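Long-range contacts in 3-chlorocatechol 1,2-dioxygenase (Rhodococcus opacus, PDB 2BOY), which probably cleaves the ring of catechols such as 3-chlorocatechol between the two hydroxyl-bearing carbons, using ferric iron and dioxygen: residues Met124-Ala130 with Leu159-Ala165; Thr206-Asn212 with Leu228-Leu232. One frame throughout, in Å; residues are numbered along the deposited sequence.

Interaction 1: residues Met124-Ala130 with Leu159-Ala165; sequences MWQADAA and LRTIVPA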
loop_
_atom_site.group_PDB
_atom_site.type_symbol
_atom_site.label_atom_id
_atom_site.label_comp_id
_atom_site.label_asym_id
_atom_site.label_seq_id
_atom_site.Cartn_x
_atom_site.Cartn_y
_atom_site.Cartn_z
ATOM N N MET A 124 21.481 20.423 -7.656
ATOM C CA MET A 124 22.180 19.183 -7.242
ATOM C C MET A 124 22.014 18.978 -5.755
ATOM O O MET A 124 22.025 19.949 -5.019
ATOM C CB MET A 124 23.655 19.268 -7.616
ATOM C CG MET A 124 24.404 17.914 -7.674
ATOM S SD MET A 124 24.966 17.237 -6.041
ATOM C CE MET A 124 26.681 17.789 -5.965
ATOM N N TRP A 125 21.726 17.743 -5.336
ATOM C CA TRP A 125 21.683 17.436 -3.907
ATOM C C TRP A 125 22.330 16.099 -3.682
ATOM O O TRP A 125 22.333 15.235 -4.566
ATOM C CB TRP A 125 20.247 17.507 -3.309
ATOM C CG TRP A 125 19.232 16.493 -3.799
ATOM C CD1 TRP A 125 18.707 15.463 -3.080
ATOM C CD2 TRP A 125 18.543 16.479 -5.077
ATOM N NE1 TRP A 125 17.757 14.791 -3.817
ATOM C CE2 TRP A 125 17.655 15.363 -5.061
ATOM C CE3 TRP A 125 18.620 17.273 -6.244
ATOM C CZ2 TRP A 125 16.840 15.005 -6.168
ATOM C CZ3 TRP A 125 17.814 16.927 -7.353
ATOM C CH2 TRP A 125 16.943 15.790 -7.308
ATOM N N GLN A 126 22.872 15.918 -2.483
ATOM C CA GLN A 126 23.603 14.712 -2.172
ATOM C C GLN A 126 23.614 14.614 -0.660
ATOM O O GLN A 126 23.372 15.605 0.035
ATOM C CB GLN A 126 25.056 14.795 -2.699
ATOM C CG GLN A 126 25.911 15.893 -1.959
ATOM C CD GLN A 126 27.366 15.827 -2.317
ATOM O OE1 GLN A 126 27.812 16.469 -3.266
ATOM N NE2 GLN A 126 28.135 15.066 -1.531
ATOM N N ALA A 127 23.960 13.426 -0.186
ATOM C CA ALA A 127 24.178 13.172 1.224
ATOM C C ALA A 127 25.584 13.595 1.610
ATOM O O ALA A 127 26.447 13.762 0.760
ATOM C CB ALA A 127 23.984 11.677 1.510
ATOM N N ASP A 128 25.823 13.738 2.920
ATOM C CA ASP A 128 27.142 14.091 3.385
ATOM C C ASP A 128 27.991 12.826 3.541
ATOM O O ASP A 128 27.571 11.731 3.153
ATOM C CB ASP A 128 27.058 14.922 4.707
ATOM C CG ASP A 128 26.661 14.082 5.920
ATOM O OD1 ASP A 128 26.433 12.850 5.826
ATOM O OD2 ASP A 128 26.522 14.604 7.036
ATOM N N ALA A 129 29.210 12.980 4.086
ATOM C CA ALA A 129 30.126 11.850 4.217
ATOM C C ALA A 129 29.667 10.813 5.251
ATOM O O ALA A 129 30.248 9.710 5.320
ATOM C CB ALA A 129 31.610 12.343 4.547
ATOM N N ALA A 130 28.654 11.140 6.038
ATOM C CA ALA A 130 28.018 10.150 6.901
ATOM C C ALA A 130 26.730 9.554 6.306
ATOM O O ALA A 130 26.028 8.798 6.970
ATOM C CB ALA A 130 27.788 10.705 8.365
ATOM N N LEU A 159 32.519 22.075 -10.168
ATOM C CA LEU A 159 31.830 22.096 -8.870
ATOM C C LEU A 159 32.699 21.397 -7.833
ATOM O O LEU A 159 33.159 20.267 -8.074
ATOM C CB LEU A 159 30.451 21.415 -8.998
ATOM C CG LEU A 159 29.601 21.243 -7.705
ATOM C CD1 LEU A 159 29.241 22.595 -7.130
ATOM C CD2 LEU A 159 28.344 20.426 -7.982
ATOM N N ARG A 160 32.928 22.065 -6.692
ATOM C CA ARG A 160 33.638 21.432 -5.590
ATOM C C ARG A 160 32.669 20.897 -4.522
ATOM O O ARG A 160 31.783 21.604 -4.037
ATOM C CB ARG A 160 34.629 22.406 -4.936
ATOM C CG ARG A 160 35.318 21.839 -3.710
ATOM C CD ARG A 160 36.469 22.695 -3.143
ATOM N NE ARG A 160 36.387 22.738 -1.672
ATOM C CZ ARG A 160 36.286 23.865 -0.947
ATOM N NH1 ARG A 160 36.290 25.052 -1.546
ATOM N NH2 ARG A 160 36.196 23.815 0.385
ATOM N N THR A 161 32.869 19.652 -4.134
ATOM C CA THR A 161 32.056 19.073 -3.100
ATOM C C THR A 161 32.885 18.008 -2.390
ATOM O O THR A 161 34.125 18.068 -2.416
ATOM C CB THR A 161 30.724 18.583 -3.720
ATOM O OG1 THR A 161 29.887 18.087 -2.708
ATOM C CG2 THR A 161 30.918 17.423 -4.723
ATOM N N ILE A 162 32.215 17.104 -1.695
ATOM C CA ILE A 162 32.858 15.992 -1.023
ATOM C C ILE A 162 32.206 14.737 -1.583
ATOM O O ILE A 162 31.076 14.816 -2.050
ATOM C CB ILE A 162 32.697 16.209 0.514
ATOM C CG1 ILE A 162 33.945 16.962 1.017
ATOM C CG2 ILE A 162 32.481 14.924 1.273
ATOM C CD1 ILE A 162 33.689 17.861 2.223
ATOM N N VAL A 163 32.929 13.620 -1.641
ATOM C CA VAL A 163 32.321 12.348 -2.081
ATOM C C VAL A 163 31.266 11.913 -1.078
ATOM O O VAL A 163 31.590 11.729 0.106
ATOM C CB VAL A 163 33.387 11.230 -2.290
ATOM C CG1 VAL A 163 32.741 9.959 -2.824
ATOM C CG2 VAL A 163 34.472 11.704 -3.264
ATOM N N PRO A 164 29.994 11.749 -1.514
ATOM C CA PRO A 164 28.949 11.332 -0.585
ATOM C C PRO A 164 29.197 9.886 -0.162
ATOM O O PRO A 164 29.773 9.120 -0.926
ATOM C CB PRO A 164 27.629 11.408 -1.428
ATOM C CG PRO A 164 28.106 11.187 -2.884
ATOM C CD PRO A 164 29.514 11.848 -2.917
ATOM N N ALA A 165 28.774 9.536 1.044
ATOM C CA ALA A 165 28.717 8.142 1.475
ATOM C C ALA A 165 27.478 7.453 0.907
ATOM O O ALA A 165 26.472 8.102 0.668
ATOM C CB ALA A 165 28.662 8.068 3.019
#
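Gln-126 and Thr-161 meet across the beta-sandwich core of the intradiol dioxygenase fold, where strands 121-125 and 156-162 run out into loops. Met-124 and Leu-159 still stand a sandwich spacing apart, 10.2 Å from CA to CA, and their side chains fill the gap, Met-124 CE lying 3.7 Å from Leu-159 CD2. Beyond them the segments converge and the contact turns polar. The Gln-126 chain leaves the backbone with CG between N and the carbonyl carbon (chi1 66°), then runs extended across to Thr-161. There its OE1 accepts the hydroxyl OG1 of Thr-161 at 2.7 Å, with the donor well above the carbonyl plane. On the other side of the amide, NE2 gives one hydrogen to Ile-162 O, at 3.0 Å and almost straight (178°), and the other to Ala-127 O at 3.1 Å. Both acceptors lie in the amide plane. Pro-164 CB packs against that same Ala-127 O, and a backbone bond from Ala-165 N to Asp-128 O (3.3 Å) continues the link. Asp-128 itself forms an Asx turn, its OD1 taking Ala-130 N at 2.8 Å and also Glu-132 N. With three bonds fixing its rotation, the buried amide ties the end of strand 156-162 to the 126-130 loop, which leads toward Tyr-133, an iron ligand whose side chain lies about 4 Å from that of Ala-127.

Interaction 2: residues Thr206-Asn212 with Leu228-Leu232; sequences TQLYFEN and LLLSL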
loop_
_atom_site.group_PDB
_atom_site.type_symbol
_atom_site.label_atom_id
_atom_site.label_comp_id
_atom_site.label_asym_id
_atom_site.label_seq_id
_atom_site.Cartn_x
_atom_site.Cartn_y
_atom_site.Cartn_z
ATOM N N THR A 206 18.371 12.944 -12.997
ATOM C CA THR A 206 19.260 11.808 -13.058
ATOM C C THR A 206 20.120 11.725 -11.781
ATOM O O THR A 206 19.986 12.556 -10.881
ATOM C CB THR A 206 20.113 11.878 -14.379
ATOM O OG1 THR A 206 20.785 10.632 -14.618
ATOM C CG2 THR A 206 21.222 12.961 -14.348
ATOM N N GLN A 207 20.961 10.709 -11.726
ATOM C CA GLN A 207 21.848 10.479 -10.568
ATOM C C GLN A 207 23.158 10.011 -11.128
ATOM O O GLN A 207 23.172 9.295 -12.129
ATOM C CB GLN A 207 21.317 9.326 -9.735
ATOM C CG GLN A 207 20.029 9.664 -9.003
ATOM C CD GLN A 207 19.692 8.685 -7.914
ATOM O OE1 GLN A 207 20.581 8.141 -7.245
ATOM N NE2 GLN A 207 18.404 8.476 -7.712
ATOM N N LEU A 208 24.262 10.330 -10.454
ATOM C CA LEU A 208 25.549 9.780 -10.913
ATOM C C LEU A 208 26.181 9.039 -9.739
ATOM O O LEU A 208 26.119 9.525 -8.636
ATOM C CB LEU A 208 26.472 10.913 -11.403
ATOM C CG LEU A 208 25.888 11.660 -12.624
ATOM C CD1 LEU A 208 26.678 12.920 -12.965
ATOM C CD2 LEU A 208 25.790 10.724 -13.845
ATOM N N TYR A 209 26.740 7.873 -10.006
ATOM C CA TYR A 209 27.282 6.951 -9.009
ATOM C C TYR A 209 28.789 6.844 -9.226
ATOM O O TYR A 209 29.306 7.386 -10.186
ATOM C CB TYR A 209 26.664 5.584 -9.223
ATOM C CG TYR A 209 25.150 5.595 -9.186
ATOM C CD1 TYR A 209 24.409 5.696 -10.358
ATOM C CD2 TYR A 209 24.468 5.495 -7.964
ATOM C CE1 TYR A 209 23.022 5.728 -10.321
ATOM C CE2 TYR A 209 23.075 5.527 -7.917
ATOM C CZ TYR A 209 22.369 5.639 -9.100
ATOM O OH TYR A 209 20.992 5.647 -9.072
ATOM N N PHE A 210 29.502 6.176 -8.327
ATOM C CA PHE A 210 30.986 6.111 -8.380
ATOM C C PHE A 210 31.373 4.662 -8.667
ATOM O O PHE A 210 30.967 3.769 -7.921
ATOM C CB PHE A 210 31.540 6.624 -7.069
ATOM C CG PHE A 210 31.154 8.038 -6.790
ATOM C CD1 PHE A 210 30.039 8.339 -6.018
ATOM C CD2 PHE A 210 31.854 9.085 -7.388
ATOM C CE1 PHE A 210 29.665 9.637 -5.820
ATOM C CE2 PHE A 210 31.475 10.395 -7.181
ATOM C CZ PHE A 210 30.379 10.670 -6.396
ATOM N N GLU A 211 32.057 4.451 -9.796
ATOM C CA GLU A 211 32.471 3.139 -10.334
ATOM C C GLU A 211 32.900 2.149 -9.254
ATOM O O GLU A 211 32.480 0.997 -9.210
ATOM C CB GLU A 211 33.719 3.355 -11.183
ATOM C CG GLU A 211 33.571 2.875 -12.593
ATOM C CD GLU A 211 34.571 3.536 -13.493
ATOM O OE1 GLU A 211 35.675 3.895 -13.013
ATOM O OE2 GLU A 211 34.227 3.706 -14.670
ATOM N N ASN A 212 33.752 2.643 -8.379
ATOM C CA ASN A 212 34.442 1.811 -7.410
ATOM C C ASN A 212 33.616 1.571 -6.137
ATOM O O ASN A 212 34.062 0.876 -5.232
ATOM C CB ASN A 212 35.765 2.518 -7.089
ATOM C CG ASN A 212 35.971 3.800 -7.958
ATOM O OD1 ASN A 212 37.083 4.058 -8.451
ATOM N ND2 ASN A 212 34.889 4.590 -8.158
ATOM N N LEU A 228 25.553 5.890 -15.947
ATOM C CA LEU A 228 25.609 6.854 -14.819
ATOM C C LEU A 228 26.751 6.568 -13.811
ATOM O O LEU A 228 26.839 7.189 -12.751
ATOM C CB LEU A 228 24.263 6.822 -14.075
ATOM C CG LEU A 228 23.029 7.092 -14.984
ATOM C CD1 LEU A 228 21.741 6.916 -14.196
ATOM C CD2 LEU A 228 23.141 8.503 -15.632
ATOM N N LEU A 229 27.624 5.644 -14.160
ATOM C CA LEU A 229 28.777 5.350 -13.330
ATOM C C LEU A 229 29.993 6.231 -13.680
ATOM O O LEU A 229 30.446 6.265 -14.836
ATOM C CB LEU A 229 29.103 3.856 -13.393
ATOM C CG LEU A 229 27.997 2.928 -12.812
ATOM C CD1 LEU A 229 28.148 1.534 -13.417
ATOM C CD2 LEU A 229 28.156 2.879 -11.303
ATOM N N LEU A 230 30.488 6.960 -12.683
ATOM C CA LEU A 230 31.598 7.882 -12.891
ATOM C C LEU A 230 32.906 7.206 -12.538
ATOM O O LEU A 230 32.931 6.352 -11.650
ATOM C CB LEU A 230 31.472 9.079 -11.956
ATOM C CG LEU A 230 30.233 9.973 -12.086
ATOM C CD1 LEU A 230 30.221 10.999 -10.948
ATOM C CD2 LEU A 230 30.164 10.670 -13.445
ATOM N N SER A 231 33.968 7.602 -13.233
ATOM C CA SER A 231 35.336 7.232 -12.854
ATOM C C SER A 231 35.989 8.401 -12.137
ATOM O O SER A 231 35.835 9.550 -12.531
ATOM C CB SER A 231 36.149 6.861 -14.092
ATOM O OG SER A 231 36.242 7.958 -14.977
ATOM N N LEU A 232 36.727 8.087 -11.087
ATOM C CA LEU A 232 37.420 9.054 -10.256
ATOM C C LEU A 232 38.929 8.974 -10.514
ATOM O O LEU A 232 39.496 7.854 -10.556
ATOM C CB LEU A 232 37.189 8.673 -8.803
ATOM C CG LEU A 232 36.232 9.468 -7.918
ATOM C CD1 LEU A 232 35.171 10.226 -8.716
ATOM C CD2 LEU A 232 35.652 8.579 -6.807
HETATM O O HOH W 1 37.183 5.168 -10.979
#
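A single water joins Glu-211, Asn-212 and Leu-232: it donates to Glu-211 OE1 and to Asn-212 OD1, each at 2.8 Å, and accepts from Leu-232 N at 3.0 Å. It closes the exposed end of a parallel pair in the beta core, strands 204-210 and 229-236, whose connection contains no further strand. The main chain supplies the evidence for the pairing. Tyr-209 N reaches Leu-228 O at 2.8 Å and 176°, Leu-230 N reaches Tyr-209 O, and Glu-211 N reaches Leu-230 O, so donors alternate between the strands. Tyr-209 and Leu-229 occupy one face of the sheet, Phe-210 and Leu-230 the other. On the first face the Tyr-209 ring turns its edge to Leu-228 O, while its CB rests against Leu-229 CD2. Its hydroxyl takes a hydrogen bond from Arg-188 NH2; NH1 of the same guanidinium donates to Gln-207 OE1. Gln-207, whose NE2 is held by Ile-74 O, touches the bound benzhydroxamic acid and the side chains of His-191 and His-193, so this strand contributes directly to the active-site wall. The backbone O of Gln-207 is buried without a polar partner in the model, with Leu-228 CB 3.3 Å away. On the second face, Leu-208 CB packs against Leu-230 CD1, the two side chains crossing at about a right angle. Phe-210 and Leu-230, by contrast, run alongside each other in the same direction, both having CG anti to the carbonyl carbon (chi1 -60° and -61°). The row continues at the edge of the Phe-210 ring, where CD2 meets Leu-232 CD1 at 3.8 Å.

The two interactions follow one another along the chain: interaction 1 closes at residue 165 before interaction 2 opens at 206. Their centres lie about 13 Å apart, and they touch directly, Pro-164 CD packing 3.7 Å from Phe-210 CE1. Both interactions reach the same mixed sheet, each of the four segments including part of one of its strands. Strand 187-197 pairs with both 121-125 and 204-210, while strand 102-110 pairs with 156-162 and packs Leu-103 against both contacts. Strand 187-197 also carries the iron ligands His-191 and His-193. The two contacts thus flank the strand carrying two of the iron ligands, one on the side of strand 121-125 and one on the side of 204-210.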